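Local coordinates for protein pectinesterase 1 (Solanum lycopersicum, PDB 1XG2) that hydrolyses the methyl esters of cell-wall pectin through its pectinesterase domain and is blocked by a specific inhibitor protein, at residues S138-S146 with I298-V309. Sequence-based numbering, arbitrary orientation.
Sequences SQRQFYRDS and IQGGSWLRSTGV
On the outer face of the right-handed parallel beta-helix of the pectinesterase domain, alternate residues of strand 140-144, R140, F142 and R144, point outward and meet the C-terminal segment 298-309, which runs along the strand. F142 is the hub. Its ring is carried out from the strand with CG anti to the backbone N (chi1 -176°) and receives L304 over one face, CD1 standing 4.1 Å from the centroid of the F142 ring in a CH-pi contact. V309 is modelled in two conformers; in one, its CG1 lies at the ring edge, 4.0 Å from CE2 of F142, and its CG2 near R144 CG. A flat aromatic suits this place because face and rim can serve different aliphatic partners, while its CB meets I298 CD1 and W303, whose CH2 lies 4.0 Å from that F142 CB. The indole is large enough to reach from helix 301-304 back to the strand, and W303 NE1 donates to I298 O at 2.9 Å, nearly in line with that C=O, which fixes the rotation of the ring. Arginine suits the two ends because its aliphatic stem can pack while its guanidinium binds polar partners. R144 NE forms a salt bridge with D145 OD2, weak as a hydrogen bond. R140 runs past I298, and its NH2 forms a salt bridge with D118 and a hydrogen bond with S100 of the inhibitor chain. R140 NH1 donates to Q299 OE1 at 3.0 Å in a nearly straight bond (169°), the oxygen lying in the guanidinium plane.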
loop_
_atom_site.group_PDB
_atom_site.type_symbol
_atom_site.label_atom_id
_atom_site.label_comp_id
_atom_site.label_asym_id
_atom_site.label_seq_id
_atom_site.Cartn_x
_atom_site.Cartn_y
_atom_site.Cartn_z
ATOM N N SER A 138 -1.726 0.623 1.679
ATOM C CA SER A 138 -2.388 -0.192 2.686
ATOM C C SER A 138 -3.696 -0.669 2.128
ATOM O O SER A 138 -4.126 -0.218 1.061
ATOM C CB SER A 138 -2.617 0.608 3.974
ATOM O OG SER A 138 -3.273 1.831 3.702
ATOM N N GLN A 139 -4.322 -1.574 2.869
ATOM C CA GLN A 139 -5.599 -2.199 2.523
ATOM C C GLN A 139 -5.455 -3.177 1.362
ATOM O O GLN A 139 -4.348 -3.428 0.882
ATOM C CB GLN A 139 -6.723 -1.173 2.264
ATOM C CG GLN A 139 -6.827 -0.011 3.248
ATOM C CD GLN A 139 -7.399 -0.387 4.619
ATOM O OE1 GLN A 139 -7.337 -1.539 5.030
ATOM N NE2 GLN A 139 -7.920 0.603 5.336
ATOM N N ARG A 140 -6.575 -3.773 0.952
ATOM C CA ARG A 140 -6.569 -4.820 -0.070
ATOM C C ARG A 140 -6.820 -4.224 -1.452
ATOM O O ARG A 140 -7.806 -3.512 -1.662
ATOM C CB ARG A 140 -7.612 -5.896 0.223
ATOM C CG ARG A 140 -7.273 -6.770 1.415
ATOM C CD ARG A 140 -8.435 -7.597 1.944
ATOM N NE ARG A 140 -9.504 -6.771 2.485
ATOM C CZ ARG A 140 -10.493 -7.201 3.290
ATOM N NH1 ARG A 140 -10.572 -8.468 3.673
ATOM N NH2 ARG A 140 -11.392 -6.342 3.721
ATOM N N GLN A 141 -5.936 -4.567 -2.384
ATOM C CA GLN A 141 -5.911 -3.979 -3.723
ATOM C C GLN A 141 -5.670 -5.059 -4.783
ATOM O O GLN A 141 -4.946 -6.021 -4.555
ATOM C CB GLN A 141 -4.825 -2.899 -3.823
ATOM C CG GLN A 141 -4.813 -1.910 -2.663
ATOM C CD GLN A 141 -3.721 -0.856 -2.736
ATOM O OE1 GLN A 141 -3.435 -0.189 -1.730
ATOM N NE2 GLN A 141 -3.130 -0.687 -3.895
ATOM N N PHE A 142 -6.290 -4.865 -5.937
ATOM C CA PHE A 142 -6.145 -5.738 -7.086
ATOM C C PHE A 142 -5.844 -4.884 -8.308
ATOM O O PHE A 142 -6.599 -3.946 -8.626
ATOM C CB PHE A 142 -7.433 -6.525 -7.295
ATOM C CG PHE A 142 -7.375 -7.535 -8.411
ATOM C CD1 PHE A 142 -6.474 -8.583 -8.386
ATOM C CD2 PHE A 142 -8.259 -7.443 -9.481
ATOM C CE1 PHE A 142 -6.438 -9.499 -9.432
ATOM C CE2 PHE A 142 -8.235 -8.378 -10.519
ATOM C CZ PHE A 142 -7.327 -9.384 -10.496
ATOM N N TYR A 143 -4.753 -5.230 -8.981
ATOM C CA TYR A 143 -4.319 -4.609 -10.217
ATOM C C TYR A 143 -4.413 -5.640 -11.333
ATOM O O TYR A 143 -3.887 -6.735 -11.211
ATOM C CB TYR A 143 -2.876 -4.103 -10.104
ATOM C CG TYR A 143 -2.764 -2.957 -9.136
ATOM C CD1 TYR A 143 -2.815 -3.177 -7.753
ATOM C CD2 TYR A 143 -2.605 -1.656 -9.583
ATOM C CE1 TYR A 143 -2.720 -2.128 -6.852
ATOM C CE2 TYR A 143 -2.520 -0.589 -8.677
ATOM C CZ TYR A 143 -2.600 -0.837 -7.318
ATOM O OH TYR A 143 -2.534 0.205 -6.415
ATOM N N ARG A 144 -5.082 -5.270 -12.412
ATOM C CA ARG A 144 -5.369 -6.181 -13.506
ATOM C C ARG A 144 -5.165 -5.489 -14.841
ATOM O O ARG A 144 -5.612 -4.357 -15.041
ATOM C CB ARG A 144 -6.806 -6.673 -13.379
ATOM C CG ARG A 144 -7.289 -7.595 -14.480
ATOM C CD ARG A 144 -6.677 -8.994 -14.471
ATOM N NE ARG A 144 -7.048 -9.704 -15.695
ATOM C CZ ARG A 144 -7.223 -11.017 -15.806
ATOM N NH1 ARG A 144 -7.034 -11.837 -14.774
ATOM N NH2 ARG A 144 -7.582 -11.522 -16.980
ATOM N N ASP A 145 -4.528 -6.202 -15.772
ATOM C CA ASP A 145 -4.381 -5.753 -17.153
ATOM C C ASP A 145 -3.763 -4.354 -17.266
ATOM O O ASP A 145 -4.120 -3.581 -18.148
ATOM C CB ASP A 145 -5.738 -5.782 -17.860
ATOM C CG ASP A 145 -6.257 -7.196 -18.092
ATOM O OD1 ASP A 145 -7.451 -7.325 -18.433
ATOM O OD2 ASP A 145 -5.561 -8.223 -17.964
ATOM N N SER A 146 -2.841 -4.030 -16.361
ATOM C CA SER A 146 -2.327 -2.671 -16.263
ATOM C C SER A 146 -0.837 -2.632 -16.594
ATOM O O SER A 146 -0.158 -3.654 -16.604
ATOM C CB SER A 146 -2.603 -2.101 -14.864
ATOM O OG SER A 146 -3.997 -1.873 -14.664
ATOM N N ILE A 298 -6.008 -11.383 -0.517
ATOM C CA ILE A 298 -6.952 -10.271 -0.537
ATOM C C ILE A 298 -8.430 -10.693 -0.438
ATOM O O ILE A 298 -9.311 -9.879 -0.661
ATOM C CB ILE A 298 -6.707 -9.382 -1.796
ATOM C CG1 ILE A 298 -6.934 -10.144 -3.111
ATOM C CG2 ILE A 298 -5.282 -8.805 -1.751
ATOM C CD1 ILE A 298 -6.862 -9.246 -4.354
ATOM N N GLN A 299 -8.703 -11.940 -0.076
ATOM C CA GLN A 299 -10.093 -12.403 0.052
ATOM C C GLN A 299 -10.946 -11.953 -1.126
ATOM O O GLN A 299 -12.084 -11.517 -0.961
ATOM C CB GLN A 299 -10.694 -11.899 1.364
ATOM C CG GLN A 299 -10.037 -12.528 2.587
ATOM C CD GLN A 299 -8.716 -11.896 2.915
ATOM O OE1 GLN A 299 -8.634 -10.684 3.014
ATOM N NE2 GLN A 299 -7.677 -12.708 3.080
ATOM N N GLY A 300 -10.393 -12.076 -2.326
ATOM C CA GLY A 300 -10.860 -11.303 -3.462
ATOM C C GLY A 300 -12.284 -11.536 -3.931
ATOM O O GLY A 300 -12.972 -10.591 -4.286
ATOM N N GLY A 301 -12.729 -12.776 -3.934
ATOM C CA GLY A 301 -14.049 -13.085 -4.447
ATOM C C GLY A 301 -15.161 -12.341 -3.725
ATOM O O GLY A 301 -16.088 -11.832 -4.378
ATOM N N SER A 302 -15.053 -12.251 -2.395
ATOM C CA SER A 302 -16.060 -11.581 -1.563
ATOM C C SER A 302 -16.350 -10.162 -2.002
ATOM O O SER A 302 -17.359 -9.579 -1.597
ATOM C CB SER A 302 -15.648 -11.617 -0.079
ATOM O OG SER A 302 -14.460 -10.872 0.183
ATOM N N TRP A 303 -15.463 -9.586 -2.807
ATOM C CA TRP A 303 -15.682 -8.265 -3.356
ATOM C C TRP A 303 -15.323 -8.094 -4.841
ATOM O O TRP A 303 -15.763 -7.144 -5.449
ATOM C CB TRP A 303 -14.942 -7.207 -2.525
ATOM C CG TRP A 303 -13.475 -7.449 -2.361
ATOM C CD1 TRP A 303 -12.888 -8.252 -1.439
ATOM C CD2 TRP A 303 -12.408 -6.876 -3.131
ATOM N NE1 TRP A 303 -11.524 -8.222 -1.580
ATOM C CE2 TRP A 303 -11.199 -7.378 -2.608
ATOM C CE3 TRP A 303 -12.350 -5.978 -4.205
ATOM C CZ2 TRP A 303 -9.946 -7.022 -3.126
ATOM C CZ3 TRP A 303 -11.103 -5.618 -4.717
ATOM C CH2 TRP A 303 -9.922 -6.141 -4.181
ATOM N N LEU A 304 -14.528 -8.969 -5.435
ATOM C CA LEU A 304 -14.143 -8.740 -6.829
ATOM C C LEU A 304 -15.287 -9.022 -7.776
ATOM O O LEU A 304 -15.443 -8.322 -8.780
ATOM C CB LEU A 304 -12.951 -9.579 -7.232
ATOM C CG LEU A 304 -11.609 -8.956 -6.881
ATOM C CD1 LEU A 304 -10.493 -9.950 -7.197
ATOM C CD2 LEU A 304 -11.399 -7.619 -7.592
ATOM N N ARG A 305 -16.106 -10.030 -7.457
ATOM C CA ARG A 305 -17.137 -10.451 -8.403
ATOM C C ARG A 305 -18.108 -9.319 -8.741
ATOM O O ARG A 305 -18.562 -9.235 -9.883
ATOM C CB ARG A 305 -17.858 -11.753 -7.971
ATOM C CG ARG A 305 -18.628 -11.605 -6.629
ATOM C CD ARG A 305 -19.577 -12.764 -6.260
ATOM N NE ARG A 305 -18.931 -13.831 -5.481
ATOM C CZ ARG A 305 -18.744 -13.834 -4.159
ATOM N NH1 ARG A 305 -19.147 -12.821 -3.394
ATOM N NH2 ARG A 305 -18.147 -14.879 -3.592
ATOM N N SER A 306 -18.393 -8.414 -7.802
ATOM C CA SER A 306 -19.342 -7.337 -8.099
ATOM C C SER A 306 -18.762 -6.184 -8.901
ATOM O O SER A 306 -19.500 -5.294 -9.301
ATOM C CB SER A 306 -20.009 -6.800 -6.827
ATOM O OG SER A 306 -20.546 -7.885 -6.082
ATOM N N THR A 307 -17.452 -6.187 -9.132
ATOM C CA THR A 307 -16.806 -5.147 -9.947
ATOM C C THR A 307 -16.923 -5.374 -11.444
ATOM O O THR A 307 -16.812 -4.424 -12.212
ATOM C CB THR A 307 -15.300 -5.016 -9.615
ATOM O OG1 THR A 307 -14.602 -6.198 -10.051
ATOM C CG2 THR A 307 -15.044 -4.930 -8.101
ATOM N N GLY A 308 -17.094 -6.627 -11.863
ATOM C CA GLY A 308 -17.080 -6.978 -13.270
ATOM C C GLY A 308 -15.704 -7.310 -13.850
ATOM O O GLY A 308 -15.626 -7.893 -14.936
ATOM N N VAL A 309 -14.622 -6.949 -13.147
ATOM C CA VAL A 309 -13.257 -7.212 -13.625
ATOM C C VAL A 309 -12.940 -8.707 -13.708
ATOM O O VAL A 309 -13.450 -9.509 -12.916
ATOM C CB VAL A 309 -12.174 -6.506 -12.721
ATOM C CG1 VAL A 309 -11.964 -7.268 -11.413
ATOM C CG2 VAL A 309 -10.853 -6.367 -13.455
#